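Local coordinates for ribokinase (Cryptococcus neoformans var. grubii serotype A, PDB 6CW5), which probably phosphorylates D-ribose at O-5 with ATP and a divalent metal, most likely magnesium, to give D-ribose 5-phosphate, at residues G19-L29 / S41-G52; E67-I77 / T90-T101. All blocks are in the same frame, centred on the assembly; numbering follows the deposited sequence.

Contact 1 of 2, residues G19-L29 / S41-G52; sequences GSVNIDEFFHL and STGLTKRAGGKG. With GOL (glycerol), chain B.
Ser-20 and Gly-52 meet at the tight end of this strand pair, where the N-H of Gly-52 reaches Ser-20 OG at 3.3 Å; Glu-146 takes the same hydroxyl as its stronger partner. Just beyond, antiparallel strands 22-29 and 43-49 stay paired, and a glycerol, probably from the crystallisation liquor, lies against the face that carries Asn-22 and Asp-24. Asp-24 grips it with both carboxylate oxygens, OD1 accepting from glycerol O2 at 2.7 Å and OD2 from O1, while Asn-22 ND2 points an almost perfectly straight N-H (178°) at O2. Gly-50 N gives a hydrogen bond to O1, and Lys-51 NZ, also in a salt bridge with Asp-281, holds O3. The backbone comes close at two glycines: Gly-49 CA lies 3.5 Å from Asp-24 OD2, and Gly-50 CA 3.4 Å from Asn-22 ND2.

Toward the far end the pairing meets solvent. There Leu-44 holds CG opposite its backbone N (chi1 162°), which carries CD1 over the centre of one face of the Phe-27 ring, a CH-pi contact 3.8 Å from the centroid, while Ser-41 OG lies at the ring's edge. Glu-25 and Lys-46 run side by side, but their salt bridge is long, OE2 to NZ 3.8 Å, with water 2 between them; Glu-25 OE1 turns to Arg-103. On the side of the sheet that carries Phe-26, His-28 turns the edge of its ring to Thr-45, NE2 to OG1 at 3.1 Å in a nearly linear bond. The small sheet that projects from the main domain, with predicted substrate-binding residues at its base, is the lid of the PfkB sugar kinases, and the glycerol probably occupies part of the ribose pocket.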
# COMPACT_ATOMS: atom_id res chain seq x y z
N GLY A 19 -10.56 5.21 4.16
CA GLY A 19 -10.90 6.01 2.99
C GLY A 19 -10.63 7.48 3.19
O GLY A 19 -9.92 7.89 4.11
N SER A 20 -11.21 8.26 2.32
CA SER A 20 -10.82 9.65 2.12
C SER A 20 -11.71 10.61 2.89
O SER A 20 -12.87 10.32 3.19
CB SER A 20 -10.93 9.97 0.62
OG SER A 20 -12.25 9.69 0.18
N VAL A 21 -11.16 11.82 3.13
CA VAL A 21 -11.89 12.99 3.59
C VAL A 21 -11.57 14.11 2.63
O VAL A 21 -10.40 14.38 2.36
CB VAL A 21 -11.48 13.38 5.02
CG1 VAL A 21 -12.25 14.63 5.49
CG2 VAL A 21 -11.71 12.20 5.95
N ASN A 22 -12.61 14.76 2.09
CA ASN A 22 -12.44 15.86 1.16
C ASN A 22 -13.17 17.09 1.68
O ASN A 22 -14.23 16.99 2.30
CB ASN A 22 -13.02 15.57 -0.23
CG ASN A 22 -12.25 14.50 -0.97
OD1 ASN A 22 -11.05 14.33 -0.77
ND2 ASN A 22 -12.92 13.83 -1.86
N ILE A 23 -12.59 18.24 1.39
CA ILE A 23 -13.35 19.49 1.41
C ILE A 23 -13.88 19.66 -0.00
O ILE A 23 -13.10 19.80 -0.94
CB ILE A 23 -12.49 20.67 1.86
CG1 ILE A 23 -12.02 20.42 3.29
CG2 ILE A 23 -13.29 21.98 1.74
CD1 ILE A 23 -11.03 21.47 3.82
N ASP A 24 -15.21 19.61 -0.16
CA ASP A 24 -15.85 19.73 -1.46
C ASP A 24 -16.07 21.20 -1.75
O ASP A 24 -16.64 21.91 -0.93
CB ASP A 24 -17.21 19.02 -1.48
CG ASP A 24 -17.09 17.49 -1.46
OD1 ASP A 24 -15.96 16.97 -1.52
OD2 ASP A 24 -18.15 16.84 -1.42
N GLU A 25 -15.66 21.64 -2.93
CA GLU A 25 -15.95 22.99 -3.38
C GLU A 25 -16.87 22.89 -4.58
O GLU A 25 -16.46 22.41 -5.64
CB GLU A 25 -14.66 23.71 -3.73
CG GLU A 25 -13.83 24.04 -2.51
CD GLU A 25 -12.60 24.82 -2.89
OE1 GLU A 25 -11.73 24.25 -3.56
OE2 GLU A 25 -12.52 26.02 -2.54
N PHE A 26 -18.13 23.31 -4.39
CA PHE A 26 -19.12 23.31 -5.46
C PHE A 26 -19.09 24.68 -6.15
O PHE A 26 -19.54 25.66 -5.57
CB PHE A 26 -20.52 23.05 -4.93
CG PHE A 26 -20.69 21.66 -4.39
CD1 PHE A 26 -21.16 20.65 -5.21
CD2 PHE A 26 -20.38 21.38 -3.07
CE1 PHE A 26 -21.32 19.36 -4.71
CE2 PHE A 26 -20.54 20.09 -2.56
CZ PHE A 26 -21.00 19.08 -3.38
N PHE A 27 -18.63 24.70 -7.40
CA PHE A 27 -18.66 25.88 -8.25
C PHE A 27 -19.90 25.81 -9.14
O PHE A 27 -20.00 24.95 -10.02
CB PHE A 27 -17.38 25.94 -9.08
CG PHE A 27 -16.17 26.26 -8.29
CD1 PHE A 27 -15.75 27.58 -8.14
CD2 PHE A 27 -15.41 25.26 -7.70
CE1 PHE A 27 -14.60 27.88 -7.39
CE2 PHE A 27 -14.27 25.54 -6.96
CZ PHE A 27 -13.85 26.84 -6.80
N HIS A 28 -20.85 26.72 -8.91
CA HIS A 28 -22.08 26.70 -9.69
C HIS A 28 -21.84 27.35 -11.05
O HIS A 28 -21.37 28.49 -11.15
CB HIS A 28 -23.18 27.39 -8.89
CG HIS A 28 -23.35 26.79 -7.53
ND1 HIS A 28 -24.11 25.67 -7.30
CD2 HIS A 28 -22.79 27.12 -6.34
CE1 HIS A 28 -24.04 25.34 -6.02
NE2 HIS A 28 -23.24 26.21 -5.42
N LEU A 29 -22.21 26.63 -12.11
CA LEU A 29 -21.86 27.02 -13.47
C LEU A 29 -23.02 26.78 -14.43
O LEU A 29 -23.85 25.90 -14.18
CB LEU A 29 -20.63 26.22 -13.94
CG LEU A 29 -19.31 26.66 -13.31
CD1 LEU A 29 -18.34 25.49 -13.35
CD2 LEU A 29 -18.75 27.82 -14.07
N SER A 41 -17.96 31.17 -12.40
CA SER A 41 -18.96 30.53 -11.54
C SER A 41 -19.91 31.58 -10.98
O SER A 41 -19.54 32.75 -10.80
CB SER A 41 -18.29 29.74 -10.41
OG SER A 41 -17.51 30.60 -9.59
N THR A 42 -21.16 31.18 -10.74
CA THR A 42 -22.16 32.08 -10.16
C THR A 42 -22.19 32.03 -8.64
O THR A 42 -22.91 32.83 -8.03
CB THR A 42 -23.56 31.74 -10.69
OG1 THR A 42 -23.85 30.37 -10.39
CG2 THR A 42 -23.65 32.01 -12.19
N GLY A 43 -21.44 31.13 -8.05
CA GLY A 43 -21.48 30.92 -6.61
C GLY A 43 -20.53 29.78 -6.29
O GLY A 43 -20.15 29.00 -7.16
N LEU A 44 -20.12 29.74 -5.02
CA LEU A 44 -19.24 28.68 -4.53
C LEU A 44 -19.78 28.25 -3.18
O LEU A 44 -20.09 29.09 -2.34
CB LEU A 44 -17.79 29.18 -4.40
CG LEU A 44 -16.79 28.42 -3.55
CD1 LEU A 44 -16.56 27.02 -4.13
CD2 LEU A 44 -15.48 29.19 -3.48
N THR A 45 -19.89 26.94 -2.99
CA THR A 45 -20.35 26.36 -1.75
C THR A 45 -19.30 25.36 -1.30
O THR A 45 -18.88 24.53 -2.09
CB THR A 45 -21.70 25.64 -1.94
OG1 THR A 45 -22.68 26.56 -2.43
CG2 THR A 45 -22.18 25.04 -0.63
N LYS A 46 -18.84 25.48 -0.05
CA LYS A 46 -17.88 24.52 0.49
C LYS A 46 -18.62 23.60 1.46
O LYS A 46 -19.37 24.08 2.32
CB LYS A 46 -16.73 25.21 1.22
CG LYS A 46 -15.68 25.85 0.31
CD LYS A 46 -14.37 26.09 1.07
CE LYS A 46 -13.43 27.02 0.31
NZ LYS A 46 -12.13 27.22 1.01
N ARG A 47 -18.40 22.29 1.34
CA ARG A 47 -19.08 21.35 2.22
C ARG A 47 -18.12 20.23 2.56
O ARG A 47 -17.19 19.94 1.80
CB ARG A 47 -20.35 20.78 1.56
CG ARG A 47 -21.33 21.85 1.07
CD ARG A 47 -22.75 21.39 1.22
NE ARG A 47 -23.72 22.39 0.78
CZ ARG A 47 -24.35 23.22 1.60
NH1 ARG A 47 -24.10 23.18 2.90
NH2 ARG A 47 -25.23 24.09 1.12
N ALA A 48 -18.33 19.62 3.73
CA ALA A 48 -17.59 18.40 4.05
C ALA A 48 -17.97 17.29 3.07
O ALA A 48 -19.13 17.14 2.71
CB ALA A 48 -17.91 17.96 5.47
N GLY A 49 -16.97 16.54 2.64
CA GLY A 49 -17.19 15.47 1.69
C GLY A 49 -16.12 14.38 1.75
O GLY A 49 -15.50 14.16 2.79
N GLY A 50 -15.92 13.70 0.61
CA GLY A 50 -15.00 12.59 0.48
C GLY A 50 -15.71 11.24 0.58
O GLY A 50 -16.62 11.08 1.39
N LYS A 51 -15.31 10.28 -0.26
CA LYS A 51 -15.95 8.96 -0.23
C LYS A 51 -15.91 8.35 1.17
O LYS A 51 -16.94 7.88 1.69
CB LYS A 51 -15.29 8.04 -1.26
CG LYS A 51 -15.66 8.34 -2.73
CD LYS A 51 -16.97 7.71 -3.14
CE LYS A 51 -17.66 8.51 -4.28
NZ LYS A 51 -18.03 9.89 -3.74
N GLY A 52 -14.77 8.41 1.85
CA GLY A 52 -14.69 7.78 3.16
C GLY A 52 -15.54 8.48 4.21
O GLY A 52 -16.32 7.85 4.93
C1 GOL B . -17.90 13.43 -2.56
O1 GOL B . -18.31 14.34 -1.50
C2 GOL B . -16.63 14.05 -3.18
O2 GOL B . -15.70 14.41 -2.22
C3 GOL B . -16.06 13.05 -4.21
O3 GOL B . -15.70 11.89 -3.46
O HOH W 1 -20.12 17.56 0.07
O HOH W 2 -9.98 25.79 -0.93

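Contact 2 of 2, residues E67-I77 / T90-T101; sequences ELDGAIGDDGI and TDKLKIVKDEVT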
# COMPACT_ATOMS: atom_id res chain seq x y z
N GLU A 67 -15.87 3.58 12.52
CA GLU A 67 -14.62 4.30 12.72
C GLU A 67 -14.03 4.63 11.36
O GLU A 67 -14.11 3.81 10.45
CB GLU A 67 -13.58 3.46 13.49
CG GLU A 67 -13.98 3.03 14.89
CD GLU A 67 -13.52 3.99 15.97
OE1 GLU A 67 -12.55 4.76 15.75
OE2 GLU A 67 -14.13 3.96 17.05
N LEU A 68 -13.41 5.81 11.23
CA LEU A 68 -12.78 6.22 9.97
C LEU A 68 -11.26 6.25 10.14
O LEU A 68 -10.75 6.79 11.14
CB LEU A 68 -13.30 7.59 9.53
CG LEU A 68 -12.67 8.17 8.26
CD1 LEU A 68 -12.98 7.29 7.04
CD2 LEU A 68 -13.15 9.62 8.02
N ASP A 69 -10.55 5.61 9.21
CA ASP A 69 -9.09 5.54 9.22
C ASP A 69 -8.60 6.30 7.98
O ASP A 69 -8.91 5.92 6.85
CB ASP A 69 -8.64 4.06 9.21
CG ASP A 69 -7.14 3.88 9.21
OD1 ASP A 69 -6.39 4.78 8.79
OD2 ASP A 69 -6.70 2.79 9.58
N GLY A 70 -7.83 7.37 8.19
CA GLY A 70 -7.39 8.17 7.06
C GLY A 70 -6.64 9.39 7.56
O GLY A 70 -6.08 9.34 8.66
N ALA A 71 -6.63 10.48 6.80
CA ALA A 71 -5.84 11.62 7.23
C ALA A 71 -6.42 12.91 6.67
O ALA A 71 -6.96 12.94 5.56
CB ALA A 71 -4.38 11.49 6.80
N ILE A 72 -6.27 13.99 7.44
CA ILE A 72 -6.64 15.33 7.01
C ILE A 72 -5.47 16.26 7.30
O ILE A 72 -4.52 15.90 8.00
CB ILE A 72 -7.91 15.85 7.71
CG1 ILE A 72 -7.69 15.84 9.24
CG2 ILE A 72 -9.12 15.00 7.29
CD1 ILE A 72 -8.76 16.64 10.01
N GLY A 73 -5.57 17.49 6.78
CA GLY A 73 -4.70 18.55 7.25
C GLY A 73 -5.37 19.37 8.35
O GLY A 73 -6.54 19.17 8.65
N ASP A 74 -4.59 20.29 8.92
CA ASP A 74 -5.12 21.24 9.90
C ASP A 74 -6.42 21.87 9.42
O ASP A 74 -7.34 22.12 10.22
CB ASP A 74 -4.11 22.35 10.18
CG ASP A 74 -3.12 21.99 11.27
OD1 ASP A 74 -3.13 20.84 11.74
OD2 ASP A 74 -2.33 22.88 11.66
N ASP A 75 -6.51 22.16 8.12
CA ASP A 75 -7.65 22.89 7.59
C ASP A 75 -8.92 22.06 7.53
O ASP A 75 -9.99 22.60 7.23
CB ASP A 75 -7.32 23.45 6.20
CG ASP A 75 -6.99 22.38 5.16
OD1 ASP A 75 -6.82 21.17 5.49
OD2 ASP A 75 -6.92 22.76 3.97
N GLY A 76 -8.83 20.76 7.83
CA GLY A 76 -9.98 19.89 7.81
C GLY A 76 -10.50 19.52 9.17
O GLY A 76 -11.41 18.67 9.26
N ILE A 77 -9.98 20.10 10.24
CA ILE A 77 -10.41 19.70 11.58
C ILE A 77 -11.92 19.89 11.74
O ILE A 77 -12.58 19.09 12.41
CB ILE A 77 -9.60 20.47 12.64
CG1 ILE A 77 -8.18 19.90 12.69
CG2 ILE A 77 -10.25 20.39 14.01
CD1 ILE A 77 -7.17 20.85 13.36
N THR A 90 -12.88 8.61 15.39
CA THR A 90 -11.84 9.28 14.63
C THR A 90 -10.44 9.12 15.23
O THR A 90 -9.54 9.89 14.87
CB THR A 90 -12.14 10.78 14.51
OG1 THR A 90 -12.20 11.34 15.83
CG2 THR A 90 -13.47 11.01 13.79
N ASP A 91 -10.23 8.15 16.13
CA ASP A 91 -8.88 7.97 16.67
C ASP A 91 -7.86 7.72 15.56
O ASP A 91 -6.68 8.06 15.72
CB ASP A 91 -8.83 6.80 17.65
CG ASP A 91 -9.50 7.12 18.97
OD1 ASP A 91 -10.02 8.25 19.12
OD2 ASP A 91 -9.51 6.22 19.84
N LYS A 92 -8.27 7.11 14.46
CA LYS A 92 -7.38 6.78 13.35
C LYS A 92 -7.45 7.80 12.23
O LYS A 92 -6.95 7.53 11.14
CB LYS A 92 -7.70 5.40 12.80
CG LYS A 92 -7.69 4.28 13.85
CD LYS A 92 -6.29 3.95 14.31
CE LYS A 92 -6.30 2.67 15.15
NZ LYS A 92 -7.04 2.81 16.44
N LEU A 93 -8.07 8.96 12.47
CA LEU A 93 -8.14 10.04 11.48
C LEU A 93 -7.02 11.01 11.84
O LEU A 93 -7.15 11.83 12.75
CB LEU A 93 -9.51 10.70 11.45
CG LEU A 93 -9.66 11.83 10.41
CD1 LEU A 93 -9.41 11.30 9.00
CD2 LEU A 93 -11.02 12.47 10.50
N LYS A 94 -5.90 10.87 11.13
CA LYS A 94 -4.67 11.55 11.48
C LYS A 94 -4.72 12.98 10.97
O LYS A 94 -5.25 13.25 9.89
CB LYS A 94 -3.48 10.81 10.88
CG LYS A 94 -3.28 9.40 11.52
CD LYS A 94 -2.52 8.42 10.64
CE LYS A 94 -3.38 7.84 9.52
NZ LYS A 94 -4.44 6.88 9.97
N ILE A 95 -4.14 13.90 11.74
CA ILE A 95 -4.00 15.29 11.34
C ILE A 95 -2.54 15.51 10.96
O ILE A 95 -1.64 15.37 11.81
CB ILE A 95 -4.44 16.24 12.45
CG1 ILE A 95 -5.91 15.97 12.82
CG2 ILE A 95 -4.24 17.67 12.01
CD1 ILE A 95 -6.36 16.68 14.10
N VAL A 96 -2.30 15.88 9.72
CA VAL A 96 -0.95 15.89 9.15
C VAL A 96 -0.47 17.32 9.09
O VAL A 96 -1.10 18.16 8.44
CB VAL A 96 -0.93 15.27 7.74
CG1 VAL A 96 0.49 15.20 7.23
CG2 VAL A 96 -1.56 13.90 7.78
N LYS A 97 0.66 17.58 9.75
CA LYS A 97 1.26 18.90 9.71
C LYS A 97 1.81 19.20 8.32
O LYS A 97 2.33 18.32 7.63
CB LYS A 97 2.38 18.97 10.75
N ASP A 98 1.69 20.46 7.91
CA ASP A 98 2.21 20.91 6.62
C ASP A 98 1.58 20.15 5.45
O ASP A 98 2.20 20.00 4.39
CB ASP A 98 3.73 20.79 6.55
CG ASP A 98 4.44 21.55 7.65
OD1 ASP A 98 3.93 22.61 8.07
OD2 ASP A 98 5.51 21.08 8.09
N GLU A 99 0.36 19.64 5.62
CA GLU A 99 -0.40 19.02 4.54
C GLU A 99 -1.78 19.63 4.53
O GLU A 99 -2.25 20.15 5.53
CB GLU A 99 -0.50 17.50 4.71
CG GLU A 99 -1.15 16.79 3.53
CD GLU A 99 -0.54 17.15 2.18
OE1 GLU A 99 0.36 16.42 1.73
OE2 GLU A 99 -0.97 18.15 1.57
N VAL A 100 -2.44 19.60 3.37
CA VAL A 100 -3.81 20.09 3.29
C VAL A 100 -4.75 18.91 3.18
O VAL A 100 -4.40 17.84 2.65
CB VAL A 100 -4.03 21.08 2.12
CG1 VAL A 100 -3.23 22.38 2.35
CG2 VAL A 100 -3.69 20.43 0.77
N THR A 101 -5.96 19.09 3.70
CA THR A 101 -7.02 18.13 3.47
C THR A 101 -7.26 17.96 1.97
O THR A 101 -7.17 18.93 1.20
CB THR A 101 -8.28 18.62 4.20
OG1 THR A 101 -7.97 18.80 5.59
CG2 THR A 101 -9.42 17.61 4.09
O HOH W 3 -10.74 6.00 13.84
O HOH W 4 -10.25 3.29 16.63
O HOH W 5 -1.92 20.50 8.74
O HOH W 6 -7.72 21.52 1.66
O HOH W 7 -3.92 22.34 6.57
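Asp-75 OD1 is gripped twice by Thr-101: the hydroxyl OG1 donates from above the carboxylate plane at 2.6 Å, and the backbone N comes in on the syn lone pair at 2.9 Å. The same OG1 accepts from Gly-73 N, so one threonine ties the loop after strand 93-96 to Gly-73 and Asp-75. Strands 66-73 and 93-96, parallel and joined by helix 77-85, form a beta-alpha-beta unit at the edge of the large sheet.

A second polar knot sits at the other end. Gly-70 N and Lys-94 NZ reach the carbonyl oxygen of Lys-92 from opposite faces of its plane, and NZ also forms a salt bridge with Asp-69 OD1. Bends at chi3 and chi4 fold the lysine chain back over the strand, with CE 3.2 Å from Gly-70 O. Asp-69 OD2 is taken by Tyr-155.

Between the knots, Ile-72 carries the apolar face. Its CG1 lies alongside Ile-95 CG1 at 4.0 Å, pointing the same way, while the Leu-93 side chain crosses it at about a right angle, CD1 against Ile-72 CG2. Leu-93 CD1 also touches Leu-68 CD2, and on the reverse face Ala-71 CB packs on Val-96. Beside the type II turn from Val-96 to Glu-99, water 5 accepts from Asp-74 N at 2.7 Å and donates to the carbonyl oxygen of Val-96.

Contacts 1 and 2 lie about 17 Å apart between centres and in series along the chain. Both are partly buried. Contact 1 pairs antiparallel strands of the small sheet, and the polar side chains at its base line a pocket, while those further out pair with one another near solvent; contact 2 pairs parallel strands on the border of the large sheet, where carboxylates and a lysine tie backbone and loops instead of holding a ligand. Buried aliphatic groups join the two: Val-21 CG2 packs on Leu-68 CD2 at 3.6 Å, and CG1 of the same valine rests against Ile-72. Gly-19 N probably also bonds to Asp-69 O, so strand 66-73 borders the chain just before it enters the lid.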